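Local coordinates for protein cytochrome C'' (Methylophilus methylotrophus, PDB 1GU2) that binds a covalently attached heme c as a monomer and probably takes part in electron transfer, at residues R37-P42 with D98-D103. Sequence-based numbering, arbitrary orientation.
Sequences RKFKTP and DILGAD. With HEC (heme c), chain C.
With chi1 at 53°, the Phe39 ring is flanked by both its backbone N and its carbonyl carbon, and it reaches toward Leu100 and Ile99. In Leu100, a chi2 of 174° extends CD1 toward the heme and leaves CD2 to turn aside over one face of that ring. The evidence for a CH-pi contact is direct: CD2 of Leu100 lies 3.9 Å from the centroid of the Phe39 ring and only 15° from its normal, displaced slightly toward the rim on the side of CE2. Ile99 CG2 approaches the CZ end of the ring obliquely, 3.8 Å from CZ of Phe39. The interface is wholly apolar and small, burying 106 Å² in all. Both aliphatic residues also line the heme pocket: CD1 of Ile99 packs 3.7 Å from C2C of heme c, while its CG2 touches the heme edge as well as Phe39, and CD1 of Leu100 sits 3.9 Å from heme CBB. Ile99 is also close to the axial ligand His95, one helical turn earlier, and the Phe39 side chain lies near Cys49, a covalent heme attachment. The contact thus joins the C-terminal end of helix 85-100, which stops before Gly101, to the hairpin of strands 39-40 and 46-47, where Phe39 shares backbone hydrogen bonds with Ala47.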
loop_
_atom_site.group_PDB
_atom_site.type_symbol
_atom_site.label_atom_id
_atom_site.label_comp_id
_atom_site.label_asym_id
_atom_site.label_seq_id
_atom_site.Cartn_x
_atom_site.Cartn_y
_atom_site.Cartn_z
ATOM N N ARG A 37 7.182 -7.720 -3.756
ATOM C CA ARG A 37 7.087 -9.076 -4.297
ATOM C C ARG A 37 6.735 -9.065 -5.756
ATOM O O ARG A 37 5.813 -8.379 -6.169
ATOM C CB ARG A 37 6.008 -9.856 -3.526
ATOM C CG ARG A 37 5.788 -11.243 -4.139
ATOM C CD ARG A 37 4.676 -12.018 -3.493
ATOM N NE ARG A 37 4.372 -11.762 -2.144
ATOM C CZ ARG A 37 3.649 -11.414 -1.109
ATOM N NH1 ARG A 37 4.151 -11.454 0.148
ATOM N NH2 ARG A 37 2.383 -10.989 -1.198
ATOM N N LYS A 38 7.448 -9.868 -6.578
ATOM C CA LYS A 38 7.118 -9.993 -7.961
ATOM C C LYS A 38 5.996 -10.988 -8.115
ATOM O O LYS A 38 6.109 -12.157 -7.745
ATOM C CB LYS A 38 8.330 -10.460 -8.756
ATOM C CG LYS A 38 9.361 -9.331 -8.893
ATOM C CD LYS A 38 10.728 -9.848 -9.330
ATOM C CE LYS A 38 11.854 -9.077 -8.643
ATOM N NZ LYS A 38 12.915 -10.029 -8.210
ATOM N N PHE A 39 4.897 -10.508 -8.682
ATOM C CA PHE A 39 3.760 -11.355 -9.016
ATOM C C PHE A 39 3.711 -11.531 -10.515
ATOM O O PHE A 39 4.354 -10.831 -11.290
ATOM C CB PHE A 39 2.466 -10.745 -8.444
ATOM C CG PHE A 39 2.206 -9.310 -8.823
ATOM C CD1 PHE A 39 1.727 -8.953 -10.075
ATOM C CD2 PHE A 39 2.412 -8.307 -7.891
ATOM C CE1 PHE A 39 1.431 -7.621 -10.391
ATOM C CE2 PHE A 39 2.151 -6.976 -8.178
ATOM C CZ PHE A 39 1.660 -6.614 -9.441
ATOM N N LYS A 40 2.921 -12.522 -10.947
ATOM C CA LYS A 40 2.839 -12.883 -12.355
ATOM C C LYS A 40 1.627 -12.237 -12.970
ATOM O O LYS A 40 0.494 -12.490 -12.529
ATOM C CB LYS A 40 2.794 -14.398 -12.529
ATOM C CG LYS A 40 3.026 -14.954 -13.920
ATOM C CD LYS A 40 2.863 -16.490 -13.942
ATOM C CE LYS A 40 3.007 -17.075 -15.354
ATOM N NZ LYS A 40 3.021 -18.564 -15.341
ATOM N N THR A 41 1.821 -11.391 -13.958
ATOM C CA THR A 41 0.713 -10.835 -14.713
ATOM C C THR A 41 0.191 -11.876 -15.684
ATOM O O THR A 41 0.886 -12.894 -15.950
ATOM C CB THR A 41 1.094 -9.540 -15.437
ATOM O OG1 THR A 41 2.039 -9.898 -16.431
ATOM C CG2 THR A 41 1.720 -8.485 -14.542
ATOM N N PRO A 42 -1.007 -11.706 -16.228
ATOM C CA PRO A 42 -1.536 -12.726 -17.158
ATOM C C PRO A 42 -0.603 -13.112 -18.299
ATOM O O PRO A 42 -0.535 -14.282 -18.708
ATOM C CB PRO A 42 -2.842 -12.037 -17.681
ATOM C CG PRO A 42 -3.251 -11.194 -16.540
ATOM C CD PRO A 42 -1.977 -10.618 -15.985
ATOM N N ASP A 98 -7.688 -3.277 -9.805
ATOM C CA ASP A 98 -7.007 -2.954 -11.057
ATOM C C ASP A 98 -5.680 -3.699 -11.191
ATOM O O ASP A 98 -5.363 -4.373 -12.142
ATOM C CB ASP A 98 -6.714 -1.455 -11.166
ATOM C CG ASP A 98 -7.768 -0.644 -11.864
ATOM O OD1 ASP A 98 -7.695 0.600 -11.654
ATOM O OD2 ASP A 98 -8.631 -1.188 -12.601
ATOM N N ILE A 99 -4.815 -3.618 -10.170
ATOM C CA ILE A 99 -3.467 -4.145 -10.259
ATOM C C ILE A 99 -3.426 -5.665 -10.113
ATOM O O ILE A 99 -2.691 -6.334 -10.851
ATOM C CB ILE A 99 -2.574 -3.454 -9.185
ATOM C CG1 ILE A 99 -2.463 -1.927 -9.342
ATOM C CG2 ILE A 99 -1.203 -4.096 -9.127
ATOM C CD1 ILE A 99 -2.043 -1.459 -10.707
ATOM N N LEU A 100 -4.218 -6.188 -9.149
ATOM C CA LEU A 100 -4.100 -7.607 -8.810
ATOM C C LEU A 100 -5.265 -8.455 -9.288
ATOM O O LEU A 100 -5.157 -9.685 -9.250
ATOM C CB LEU A 100 -3.945 -7.713 -7.291
ATOM C CG LEU A 100 -2.740 -7.054 -6.650
ATOM C CD1 LEU A 100 -2.822 -7.138 -5.127
ATOM C CD2 LEU A 100 -1.445 -7.651 -7.166
ATOM N N GLY A 101 -6.381 -7.841 -9.701
ATOM C CA GLY A 101 -7.563 -8.612 -10.107
ATOM C C GLY A 101 -8.605 -8.760 -9.053
ATOM O O GLY A 101 -9.695 -9.280 -9.371
ATOM N N ALA A 102 -8.346 -8.344 -7.817
ATOM C CA ALA A 102 -9.247 -8.477 -6.701
ATOM C C ALA A 102 -8.778 -7.533 -5.594
ATOM O O ALA A 102 -7.645 -7.050 -5.621
ATOM C CB ALA A 102 -9.244 -9.909 -6.174
ATOM N N ASP A 103 -9.631 -7.320 -4.606
ATOM C CA ASP A 103 -9.241 -6.411 -3.507
ATOM C C ASP A 103 -8.058 -7.030 -2.760
ATOM O O ASP A 103 -7.839 -8.236 -2.686
ATOM C CB ASP A 103 -10.413 -6.142 -2.586
ATOM C CG ASP A 103 -10.307 -4.858 -1.772
ATOM O OD1 ASP A 103 -9.285 -4.180 -1.831
ATOM O OD2 ASP A 103 -11.254 -4.497 -1.041
HETATM FE FE HEC C . -0.348 2.077 -6.938
HETATM C CHA HEC C . -1.939 5.050 -6.339
HETATM C CHB HEC C . -0.604 1.294 -3.627
HETATM C CHC HEC C . 0.788 -1.089 -7.638
HETATM C CHD HEC C . 0.227 3.037 -10.181
HETATM N NA HEC C . -1.052 3.000 -5.304
HETATM C C1A HEC C . -1.702 4.244 -5.239
HETATM C C2A HEC C . -2.088 4.521 -3.883
HETATM C C3A HEC C . -1.671 3.496 -3.120
HETATM C C4A HEC C . -1.063 2.531 -4.003
HETATM C CMA HEC C . -1.835 3.310 -1.590
HETATM C CAA HEC C . -2.839 5.783 -3.426
HETATM C CBA HEC C . -4.366 5.584 -3.406
HETATM C CGA HEC C . -5.091 6.816 -2.986
HETATM O O1A HEC C . -6.230 7.024 -3.456
HETATM O O2A HEC C . -4.574 7.616 -2.188
HETATM N NB HEC C . 0.000 0.430 -5.844
HETATM C C1B HEC C . -0.187 0.282 -4.498
HETATM C C2B HEC C . 0.074 -1.101 -4.120
HETATM C C3B HEC C . 0.435 -1.772 -5.250
HETATM C C4B HEC C . 0.415 -0.802 -6.321
HETATM C CMB HEC C . -0.053 -1.681 -2.701
HETATM C CAB HEC C . 0.836 -3.255 -5.429
HETATM C CBB HEC C . -0.281 -4.195 -4.984
HETATM N NC HEC C . 0.372 1.170 -8.572
HETATM C C1C HEC C . 0.828 -0.147 -8.654
HETATM C C2C HEC C . 1.393 -0.379 -9.966
HETATM C C3C HEC C . 1.261 0.779 -10.679
HETATM C C4C HEC C . 0.619 1.738 -9.824
HETATM C CMC HEC C . 2.055 -1.718 -10.350
HETATM C CAC HEC C . 1.764 1.134 -12.079
HETATM C CBC HEC C . 1.221 0.210 -13.163
HETATM N ND HEC C . -0.764 3.699 -8.018
HETATM C C1D HEC C . -0.475 3.902 -9.375
HETATM C C2D HEC C . -1.112 5.106 -9.837
HETATM C C3D HEC C . -1.876 5.580 -8.808
HETATM C C4D HEC C . -1.559 4.782 -7.644
HETATM C CMD HEC C . -0.982 5.698 -11.252
HETATM C CAD HEC C . -2.923 6.719 -8.905
HETATM C CBD HEC C . -2.278 8.126 -8.968
HETATM C CGD HEC C . -2.053 8.760 -7.611
HETATM O O1D HEC C . -1.199 9.683 -7.464
HETATM O O2D HEC C . -2.748 8.373 -6.635
#